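Local atomic coordinates of citrate synthase (Pyrobaculum aerophilum, PDB entry 2IBP), a protein that probably catalyses the condensation of oxaloacetate with acetyl-CoA and water to citrate and CoA in the tricarboxylic acid cycle. Residues H211-T220 / F367-H378; Y260-K270 / N318-E329. All blocks are in the same frame, centred on the assembly; numbering follows the deposited sequence.

Contact 1 of 2, residues H211-T220 / F367-H378; sequences HADHEVPAST and FAMSRVVGWVAH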
loop_
_atom_site.group_PDB
_atom_site.type_symbol
_atom_site.label_atom_id
_atom_site.label_comp_id
_atom_site.label_asym_id
_atom_site.label_seq_id
_atom_site.Cartn_x
_atom_site.Cartn_y
_atom_site.Cartn_z
ATOM N N HIS A 211 12.098 -17.840 -0.720
ATOM C CA HIS A 211 11.632 -16.514 -0.326
ATOM C C HIS A 211 10.127 -16.361 -0.374
ATOM O O HIS A 211 9.616 -15.255 -0.213
ATOM C CB HIS A 211 12.320 -15.471 -1.209
ATOM C CG HIS A 211 13.810 -15.446 -1.021
ATOM N ND1 HIS A 211 14.640 -16.392 -1.583
ATOM C CD2 HIS A 211 14.607 -14.634 -0.281
ATOM C CE1 HIS A 211 15.883 -16.181 -1.176
ATOM N NE2 HIS A 211 15.893 -15.106 -0.401
ATOM N N ALA A 212 9.413 -17.479 -0.524
ATOM C CA ALA A 212 7.961 -17.461 -0.706
ATOM C C ALA A 212 7.174 -16.797 0.418
ATOM O O ALA A 212 6.146 -16.149 0.151
ATOM C CB ALA A 212 7.450 -18.851 -0.978
ATOM N N ASP A 213 7.607 -16.998 1.659
ATOM C CA ASP A 213 6.981 -16.300 2.787
ATOM C C ASP A 213 7.960 -16.198 3.930
ATOM O O ASP A 213 8.870 -17.026 4.055
ATOM C CB ASP A 213 5.699 -16.963 3.276
ATOM C CG ASP A 213 4.835 -15.993 4.071
ATOM O OD1 ASP A 213 4.553 -14.902 3.535
ATOM O OD2 ASP A 213 4.479 -16.283 5.237
ATOM N N HIS A 214 7.817 -15.161 4.745
ATOM C CA HIS A 214 8.705 -15.006 5.870
ATOM C C HIS A 214 8.049 -14.087 6.879
ATOM O O HIS A 214 8.371 -12.909 6.952
ATOM C CB HIS A 214 10.065 -14.496 5.387
ATOM C CG HIS A 214 11.225 -14.987 6.201
ATOM N ND1 HIS A 214 12.001 -14.153 6.976
ATOM C CD2 HIS A 214 11.692 -16.241 6.420
ATOM C CE1 HIS A 214 12.939 -14.864 7.581
ATOM N NE2 HIS A 214 12.786 -16.131 7.244
ATOM N N GLU A 215 7.037 -14.642 7.543
ATOM C CA GLU A 215 6.242 -13.926 8.529
ATOM C C GLU A 215 5.639 -12.634 7.973
ATOM O O GLU A 215 5.062 -12.679 6.891
ATOM C CB GLU A 215 6.985 -13.794 9.855
ATOM C CG GLU A 215 7.203 -15.201 10.454
ATOM C CD GLU A 215 7.845 -15.232 11.823
ATOM O OE1 GLU A 215 8.481 -14.239 12.250
ATOM O OE2 GLU A 215 7.755 -16.305 12.450
ATOM N N VAL A 216 5.690 -11.521 8.712
ATOM C CA VAL A 216 4.952 -10.329 8.291
ATOM C C VAL A 216 5.773 -9.043 8.217
ATOM O O VAL A 216 5.647 -8.147 9.080
ATOM C CB VAL A 216 3.707 -10.079 9.188
ATOM C CG1 VAL A 216 2.795 -9.046 8.515
ATOM C CG2 VAL A 216 2.934 -11.365 9.412
ATOM N N PRO A 217 6.639 -8.950 7.197
ATOM C CA PRO A 217 7.391 -7.726 6.972
ATOM C C PRO A 217 6.484 -6.631 6.425
ATOM O O PRO A 217 5.295 -6.867 6.144
ATOM C CB PRO A 217 8.442 -8.133 5.942
ATOM C CG PRO A 217 7.856 -9.291 5.237
ATOM C CD PRO A 217 6.940 -9.987 6.194
ATOM N N ALA A 218 7.057 -5.462 6.194
ATOM C CA ALA A 218 6.264 -4.312 5.793
ATOM C C ALA A 218 5.458 -4.525 4.518
ATOM O O ALA A 218 4.331 -4.045 4.416
ATOM C CB ALA A 218 7.148 -3.068 5.676
ATOM N N SER A 219 5.985 -5.293 3.564
ATOM C CA SER A 219 5.265 -5.505 2.313
ATOM C C SER A 219 4.013 -6.357 2.574
ATOM O O SER A 219 2.907 -6.039 2.142
ATOM C CB SER A 219 6.166 -6.141 1.260
ATOM O OG SER A 219 6.706 -7.348 1.724
ATOM N N THR A 220 4.186 -7.420 3.343
ATOM C CA THR A 220 3.056 -8.275 3.715
ATOM C C THR A 220 2.041 -7.487 4.559
ATOM O O THR A 220 0.837 -7.637 4.401
ATOM C CB THR A 220 3.555 -9.505 4.444
ATOM O OG1 THR A 220 4.503 -10.178 3.603
ATOM C CG2 THR A 220 2.433 -10.451 4.799
ATOM N N PHE A 367 12.434 -11.159 -6.022
ATOM C CA PHE A 367 11.919 -11.404 -4.676
ATOM C C PHE A 367 10.364 -11.325 -4.687
ATOM O O PHE A 367 9.688 -12.155 -4.085
ATOM C CB PHE A 367 12.493 -10.377 -3.697
ATOM C CG PHE A 367 12.043 -10.570 -2.281
ATOM C CD1 PHE A 367 12.775 -11.333 -1.393
ATOM C CD2 PHE A 367 10.867 -9.988 -1.834
ATOM C CE1 PHE A 367 12.350 -11.485 -0.076
ATOM C CE2 PHE A 367 10.457 -10.126 -0.522
ATOM C CZ PHE A 367 11.214 -10.852 0.361
ATOM N N ALA A 368 9.812 -10.316 -5.358
ATOM C CA ALA A 368 8.357 -10.176 -5.518
ATOM C C ALA A 368 7.754 -11.410 -6.211
ATOM O O ALA A 368 6.656 -11.861 -5.865
ATOM C CB ALA A 368 8.023 -8.898 -6.331
ATOM N N MET A 369 8.437 -11.925 -7.229
ATOM C CA MET A 369 7.980 -13.148 -7.910
ATOM C C MET A 369 7.867 -14.308 -6.935
ATOM O O MET A 369 6.993 -15.158 -7.082
ATOM C CB MET A 369 8.939 -13.536 -9.035
ATOM C CG MET A 369 8.798 -12.644 -10.235
ATOM S SD MET A 369 10.251 -12.726 -11.293
ATOM C CE MET A 369 10.615 -14.478 -11.270
ATOM N N SER A 370 8.760 -14.361 -5.959
ATOM C CA SER A 370 8.703 -15.383 -4.950
ATOM C C SER A 370 7.597 -15.118 -3.919
ATOM O O SER A 370 6.695 -15.942 -3.683
ATOM C CB SER A 370 10.030 -15.460 -4.203
ATOM O OG SER A 370 9.937 -16.379 -3.151
ATOM N N ARG A 371 7.689 -13.938 -3.316
ATOM C CA ARG A 371 6.857 -13.570 -2.187
ATOM C C ARG A 371 5.391 -13.320 -2.490
ATOM O O ARG A 371 4.566 -13.357 -1.589
ATOM C CB ARG A 371 7.454 -12.342 -1.509
ATOM C CG ARG A 371 6.742 -11.879 -0.260
ATOM C CD ARG A 371 6.672 -12.928 0.843
ATOM N NE ARG A 371 7.999 -13.507 1.108
ATOM C CZ ARG A 371 8.877 -13.015 1.979
ATOM N NH1 ARG A 371 8.546 -12.036 2.812
ATOM N NH2 ARG A 371 10.080 -13.548 2.084
ATOM N N VAL A 372 5.066 -13.136 -3.761
ATOM C CA VAL A 372 3.682 -12.866 -4.125
ATOM C C VAL A 372 2.758 -13.961 -3.592
ATOM O O VAL A 372 1.640 -13.677 -3.143
ATOM C CB VAL A 372 3.509 -12.659 -5.627
ATOM C CG1 VAL A 372 4.017 -13.854 -6.395
ATOM C CG2 VAL A 372 2.042 -12.321 -5.947
ATOM N N VAL A 373 3.230 -15.208 -3.554
ATOM C CA VAL A 373 2.359 -16.248 -3.029
ATOM C C VAL A 373 2.092 -16.059 -1.535
ATOM O O VAL A 373 0.979 -16.260 -1.074
ATOM C CB VAL A 373 2.827 -17.679 -3.349
ATOM C CG1 VAL A 373 4.118 -18.046 -2.628
ATOM C CG2 VAL A 373 1.700 -18.666 -2.997
ATOM N N GLY A 374 3.111 -15.661 -0.780
ATOM C CA GLY A 374 2.926 -15.369 0.630
ATOM C C GLY A 374 1.951 -14.211 0.795
ATOM O O GLY A 374 1.039 -14.268 1.604
ATOM N N TRP A 375 2.117 -13.161 -0.003
ATOM C CA TRP A 375 1.246 -12.006 0.112
ATOM C C TRP A 375 -0.206 -12.394 -0.083
ATOM O O TRP A 375 -1.048 -12.055 0.753
ATOM C CB TRP A 375 1.610 -10.919 -0.888
ATOM C CG TRP A 375 2.930 -10.280 -0.665
ATOM C CD1 TRP A 375 3.535 -10.050 0.513
ATOM C CD2 TRP A 375 3.717 -9.609 -1.662
ATOM N NE1 TRP A 375 4.714 -9.364 0.314
ATOM C CE2 TRP A 375 4.846 -9.089 -1.017
ATOM C CE3 TRP A 375 3.594 -9.441 -3.044
ATOM C CZ2 TRP A 375 5.846 -8.410 -1.700
ATOM C CZ3 TRP A 375 4.609 -8.786 -3.729
ATOM C CH2 TRP A 375 5.719 -8.287 -3.053
ATOM N N VAL A 376 -0.501 -13.078 -1.185
ATOM C CA VAL A 376 -1.895 -13.453 -1.470
ATOM C C VAL A 376 -2.440 -14.438 -0.417
ATOM O O VAL A 376 -3.591 -14.305 0.032
ATOM C CB VAL A 376 -2.134 -13.898 -2.920
ATOM C CG1 VAL A 376 -1.771 -12.768 -3.870
ATOM C CG2 VAL A 376 -1.331 -15.170 -3.250
ATOM N N ALA A 377 -1.616 -15.381 0.027
ATOM C CA ALA A 377 -2.046 -16.328 1.069
ATOM C C ALA A 377 -2.395 -15.565 2.341
ATOM O O ALA A 377 -3.360 -15.880 3.041
ATOM C CB ALA A 377 -0.953 -17.358 1.363
ATOM N N HIS A 378 -1.564 -14.579 2.678
ATOM C CA HIS A 378 -1.787 -13.790 3.889
ATOM C C HIS A 378 -3.070 -12.984 3.801
ATOM O O HIS A 378 -3.816 -12.932 4.757
ATOM C CB HIS A 378 -0.611 -12.876 4.182
ATOM C CG HIS A 378 0.471 -13.526 4.978
ATOM N ND1 HIS A 378 0.431 -13.616 6.355
ATOM C CD2 HIS A 378 1.656 -14.065 4.603
ATOM C CE1 HIS A 378 1.525 -14.214 6.787
ATOM N NE2 HIS A 378 2.277 -14.512 5.743
HETATM O O HOH W 1 6.781 -9.771 2.331
#
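R371 grips H211 side-on: NE and NH2 both donate to the one carbonyl oxygen, H211 O, with NE at 2.7 Å and NH2 at 2.9 Å. The oxygen lies in the guanidinium plane, but NH2 stands 42° out of the carbonyl plane. CG anti to the backbone N (chi1 -177°) and bends at chi2 and chi3 fold R371 against the 211-214 backbone, with H214 N over the centre of one guanidinium face and F367 CZ against the opposite one. NH1 donates to a water at 2.9 Å, which also accepts from W375 NE1, donates to T220 OG1 and bonds S219 OG, itself hydrogen-bonded to H249 NE2. With a leucine in place of R371, H211 O would probably be left without these two donors and the water without one of its holders. Segment 211-220 links helix 198-210 to helix 218-227 in the largely helical citrate synthase fold, and crosses helix 363-382 at G374, where a side chain would collide with D213 OD1 and A212 O. One turn on, H378 NE2 donates to D213 OD2 (2.9 Å, 156°) on its syn side, while T220 CG2 lies over the imidazole face, 3.8 Å from the centroid. Behind this His-carboxylate pair, S37 bonds D213 OD2 and K32 bonds H378 ND1. H214, bonded to Y292, brings its side chain about 4 Å from that of H289, a predicted active-site residue.

Contact 2 of 2, residues Y260-K270 / N318-E329; sequences YLEIGTPAKAK and NLFAIASAIEQE
A water gripped from both segments bridges G264 and N318, lying 2.8 Å from G264 O and 2.9 Å from N318 OD1. It sits at one margin of the contact, where G264, with positive phi, follows the end of helix 252-263 and N318 takes the N-cap position of helix 319-332. Inward, the contact turns to hydrocarbon. Y260 is a knob set into a hole formed by L319, I322, A323 and I326 of the facing helix. A323 CB rests over one face of its ring, 4.0 Å from the centroid, whereas I326 CD1 meets the ring edge, 3.9 Å from Y260 CE1. I322 reaches in with CG2 anti to the backbone N, which puts this methyl 3.8 Å from Y260 CD1 and also against I263 CG2. I263 and I326 meet tip to tip through their CD1 methyls. Past the turn, the P266 ring lies across I322 at about a right angle, and A269 CB comes within 3.5 Å of A325 CB; here the backbones pass close, A269 CA 4.7 Å from I326 CA. At the far end the aliphatic part of K270 passes E329, but K270 NZ stays 5.4 Å from E329 OE1, beyond a salt bridge. The Y260 hydroxyl finds its partner outside, at F347 O. Cohesion here therefore rests on apolar burial and shape fit, with polar links confined to water at the margin.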
loop_
_atom_site.group_PDB
_atom_site.type_symbol
_atom_site.label_atom_id
_atom_site.label_comp_id
_atom_site.label_asym_id
_atom_site.label_seq_id
_atom_site.Cartn_x
_atom_site.Cartn_y
_atom_site.Cartn_z
ATOM N N TYR A 260 31.392 -7.402 -2.577
ATOM C CA TYR A 260 32.349 -8.449 -2.917
ATOM C C TYR A 260 33.181 -7.990 -4.109
ATOM O O TYR A 260 34.384 -8.228 -4.145
ATOM C CB TYR A 260 31.684 -9.803 -3.228
ATOM C CG TYR A 260 30.821 -10.359 -2.114
ATOM C CD1 TYR A 260 31.233 -10.301 -0.789
ATOM C CD2 TYR A 260 29.643 -11.056 -2.403
ATOM C CE1 TYR A 260 30.454 -10.849 0.236
ATOM C CE2 TYR A 260 28.852 -11.586 -1.385
ATOM C CZ TYR A 260 29.263 -11.476 -0.077
ATOM O OH TYR A 260 28.485 -11.975 0.943
ATOM N N LEU A 261 32.544 -7.336 -5.077
ATOM C CA LEU A 261 33.276 -6.849 -6.248
ATOM C C LEU A 261 34.332 -5.829 -5.844
ATOM O O LEU A 261 35.444 -5.829 -6.381
ATOM C CB LEU A 261 32.326 -6.248 -7.280
ATOM C CG LEU A 261 31.453 -7.271 -8.008
ATOM C CD1 LEU A 261 30.350 -6.557 -8.786
ATOM C CD2 LEU A 261 32.288 -8.186 -8.926
ATOM N N GLU A 262 33.987 -4.957 -4.908
ATOM C CA GLU A 262 34.918 -3.919 -4.444
ATOM C C GLU A 262 36.068 -4.536 -3.654
ATOM O O GLU A 262 37.231 -4.179 -3.853
ATOM C CB GLU A 262 34.185 -2.897 -3.583
ATOM C CG GLU A 262 35.051 -1.720 -3.147
ATOM C CD GLU A 262 34.271 -0.685 -2.352
ATOM O OE1 GLU A 262 33.102 -0.956 -1.992
ATOM O OE2 GLU A 262 34.827 0.406 -2.090
ATOM N N ILE A 263 35.745 -5.513 -2.812
ATOM C CA ILE A 263 36.742 -6.212 -1.999
ATOM C C ILE A 263 37.779 -6.858 -2.924
ATOM O O ILE A 263 38.993 -6.704 -2.729
ATOM C CB ILE A 263 36.065 -7.243 -1.083
ATOM C CG1 ILE A 263 35.278 -6.510 -0.002
ATOM C CG2 ILE A 263 37.113 -8.177 -0.429
ATOM C CD1 ILE A 263 34.342 -7.404 0.796
ATOM N N GLY A 264 37.294 -7.563 -3.939
ATOM C CA GLY A 264 38.134 -8.120 -4.993
ATOM C C GLY A 264 38.995 -9.320 -4.671
ATOM O O GLY A 264 39.178 -10.197 -5.511
ATOM N N THR A 265 39.513 -9.374 -3.452
ATOM C CA THR A 265 40.407 -10.453 -3.055
ATOM C C THR A 265 39.967 -11.119 -1.760
ATOM O O THR A 265 39.764 -10.452 -0.755
ATOM C CB THR A 265 41.868 -9.973 -2.902
ATOM O OG1 THR A 265 42.651 -11.007 -2.288
ATOM C CG2 THR A 265 41.947 -8.744 -2.050
ATOM N N PRO A 266 39.786 -12.451 -1.789
ATOM C CA PRO A 266 39.431 -13.195 -0.578
ATOM C C PRO A 266 40.436 -13.018 0.569
ATOM O O PRO A 266 40.087 -13.259 1.729
ATOM C CB PRO A 266 39.398 -14.651 -1.045
ATOM C CG PRO A 266 39.193 -14.579 -2.516
ATOM C CD PRO A 266 39.839 -13.319 -2.983
ATOM N N ALA A 267 41.685 -12.672 0.232
ATOM C CA ALA A 267 42.738 -12.450 1.232
ATOM C C ALA A 267 42.350 -11.387 2.276
ATOM O O ALA A 267 42.881 -11.380 3.399
ATOM C CB ALA A 267 44.029 -12.041 0.536
ATOM N N LYS A 268 41.439 -10.489 1.903
ATOM C CA LYS A 268 40.990 -9.439 2.799
ATOM C C LYS A 268 39.929 -9.881 3.800
ATOM O O LYS A 268 39.587 -9.134 4.717
ATOM C CB LYS A 268 40.432 -8.272 2.013
ATOM C CG LYS A 268 41.423 -7.490 1.188
ATOM C CD LYS A 268 40.636 -6.471 0.410
ATOM C CE LYS A 268 41.457 -5.585 -0.466
ATOM N NZ LYS A 268 40.525 -4.702 -1.244
ATOM N N ALA A 269 39.441 -11.109 3.667
ATOM C CA ALA A 269 38.374 -11.589 4.544
ATOM C C ALA A 269 38.671 -11.406 6.039
ATOM O O ALA A 269 37.846 -10.880 6.798
ATOM C CB ALA A 269 38.060 -13.034 4.235
ATOM N N LYS A 270 39.860 -11.805 6.473
ATOM C CA LYS A 270 40.181 -11.713 7.882
ATOM C C LYS A 270 40.167 -10.278 8.393
ATOM O O LYS A 270 39.578 -9.995 9.434
ATOM C CB LYS A 270 41.514 -12.397 8.186
ATOM C CG LYS A 270 41.727 -12.628 9.666
ATOM C CD LYS A 270 42.873 -13.608 9.921
ATOM C CE LYS A 270 43.053 -13.891 11.411
ATOM N NZ LYS A 270 44.110 -14.921 11.654
ATOM N N ASN A 318 34.990 -13.833 -8.846
ATOM C CA ASN A 318 35.437 -14.337 -7.543
ATOM C C ASN A 318 34.454 -14.074 -6.412
ATOM O O ASN A 318 34.817 -14.105 -5.232
ATOM C CB ASN A 318 36.819 -13.746 -7.199
ATOM C CG ASN A 318 37.820 -13.911 -8.343
ATOM O OD1 ASN A 318 38.402 -12.934 -8.817
ATOM N ND2 ASN A 318 37.929 -15.126 -8.853
ATOM N N LEU A 319 33.182 -13.899 -6.772
ATOM C CA LEU A 319 32.158 -13.588 -5.794
ATOM C C LEU A 319 32.001 -14.711 -4.781
ATOM O O LEU A 319 31.949 -14.479 -3.573
ATOM C CB LEU A 319 30.823 -13.362 -6.507
ATOM C CG LEU A 319 30.795 -12.196 -7.486
ATOM C CD1 LEU A 319 29.408 -12.110 -8.124
ATOM C CD2 LEU A 319 31.143 -10.896 -6.749
ATOM N N PHE A 320 31.972 -15.947 -5.256
ATOM C CA PHE A 320 31.784 -17.063 -4.341
ATOM C C PHE A 320 33.019 -17.254 -3.435
ATOM O O PHE A 320 32.909 -17.490 -2.233
ATOM C CB PHE A 320 31.440 -18.337 -5.108
ATOM C CG PHE A 320 31.043 -19.459 -4.229
ATOM C CD1 PHE A 320 29.764 -19.503 -3.696
ATOM C CD2 PHE A 320 31.949 -20.448 -3.880
ATOM C CE1 PHE A 320 29.395 -20.520 -2.850
ATOM C CE2 PHE A 320 31.588 -21.462 -3.021
ATOM C CZ PHE A 320 30.299 -21.501 -2.514
ATOM N N ALA A 321 34.199 -17.089 -4.024
ATOM C CA ALA A 321 35.454 -17.203 -3.279
ATOM C C ALA A 321 35.531 -16.150 -2.175
ATOM O O ALA A 321 35.881 -16.457 -1.028
ATOM C CB ALA A 321 36.638 -17.041 -4.226
ATOM N N ILE A 322 35.170 -14.913 -2.522
ATOM C CA ILE A 322 35.196 -13.808 -1.571
ATOM C C ILE A 322 34.159 -14.021 -0.472
ATOM O O ILE A 322 34.474 -13.940 0.723
ATOM C CB ILE A 322 34.987 -12.471 -2.282
ATOM C CG1 ILE A 322 36.152 -12.190 -3.244
ATOM C CG2 ILE A 322 34.830 -11.321 -1.274
ATOM C CD1 ILE A 322 35.906 -11.031 -4.194
ATOM N N ALA A 323 32.915 -14.305 -0.873
ATOM C CA ALA A 323 31.866 -14.570 0.095
ATOM C C ALA A 323 32.217 -15.742 1.008
ATOM O O ALA A 323 32.038 -15.680 2.226
ATOM C CB ALA A 323 30.544 -14.821 -0.604
ATOM N N SER A 324 32.755 -16.820 0.440
ATOM C CA SER A 324 33.155 -17.983 1.236
ATOM C C SER A 324 34.245 -17.661 2.271
ATOM O O SER A 324 34.177 -18.096 3.420
ATOM C CB SER A 324 33.645 -19.105 0.327
ATOM O OG SER A 324 32.573 -19.637 -0.424
ATOM N N ALA A 325 35.224 -16.867 1.859
ATOM C CA ALA A 325 36.316 -16.468 2.746
ATOM C C ALA A 325 35.784 -15.663 3.924
ATOM O O ALA A 325 36.157 -15.889 5.071
ATOM C CB ALA A 325 37.348 -15.671 1.968
ATOM N N ILE A 326 34.892 -14.730 3.620
ATOM C CA ILE A 326 34.282 -13.908 4.636
ATOM C C ILE A 326 33.431 -14.759 5.558
ATOM O O ILE A 326 33.501 -14.636 6.780
ATOM C CB ILE A 326 33.449 -12.807 3.993
ATOM C CG1 ILE A 326 34.383 -11.809 3.290
ATOM C CG2 ILE A 326 32.571 -12.088 5.039
ATOM C CD1 ILE A 326 33.671 -10.769 2.483
ATOM N N GLU A 327 32.633 -15.644 4.970
ATOM C CA GLU A 327 31.793 -16.523 5.767
ATOM C C GLU A 327 32.613 -17.333 6.769
ATOM O O GLU A 327 32.267 -17.409 7.940
ATOM C CB GLU A 327 31.006 -17.487 4.871
ATOM C CG GLU A 327 30.010 -18.305 5.653
ATOM C CD GLU A 327 29.935 -19.739 5.195
ATOM O OE1 GLU A 327 30.984 -20.305 4.821
ATOM O OE2 GLU A 327 28.854 -20.339 5.326
ATOM N N GLN A 328 33.705 -17.939 6.303
ATOM C CA GLN A 328 34.555 -18.747 7.172
ATOM C C GLN A 328 35.098 -17.946 8.354
ATOM O O GLN A 328 35.051 -18.404 9.503
ATOM C CB GLN A 328 35.678 -19.366 6.353
ATOM C CG GLN A 328 35.154 -20.400 5.357
ATOM C CD GLN A 328 36.164 -20.788 4.291
ATOM O OE1 GLN A 328 35.813 -21.431 3.300
ATOM N NE2 GLN A 328 37.413 -20.366 4.468
ATOM N N GLU A 329 35.480 -16.704 8.091
ATOM C CA GLU A 329 35.996 -15.838 9.141
ATOM C C GLU A 329 34.902 -15.481 10.135
ATOM O O GLU A 329 35.110 -15.545 11.353
ATOM C CB GLU A 329 36.643 -14.587 8.546
ATOM C CG GLU A 329 37.902 -14.900 7.742
ATOM C CD GLU A 329 39.001 -15.560 8.582
ATOM O OE1 GLU A 329 39.067 -15.311 9.807
ATOM O OE2 GLU A 329 39.831 -16.293 8.002
HETATM O O HOH W 2 37.866 -10.150 -8.007
#

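How the contacts relate
The centres of the two contacts lie 31 Å apart, and their nearest atoms are about 13 Å from each other. Along the chain, both segments of contact 2 fall in the 146 residues between 211-220 and 367-378. Contact 1 is buried near the middle of the subunit, polar and close to the predicted active site: the H211 side chain is about 5 Å from that of D346. Contact 2 lies 27 Å out from the chain centre and is mostly apolar, yet its Y260 side chain still comes about 8 Å from that of D346. The A323 side chain is about 11 Å from that of E304, a magnesium-site residue with no ion bound to this chain.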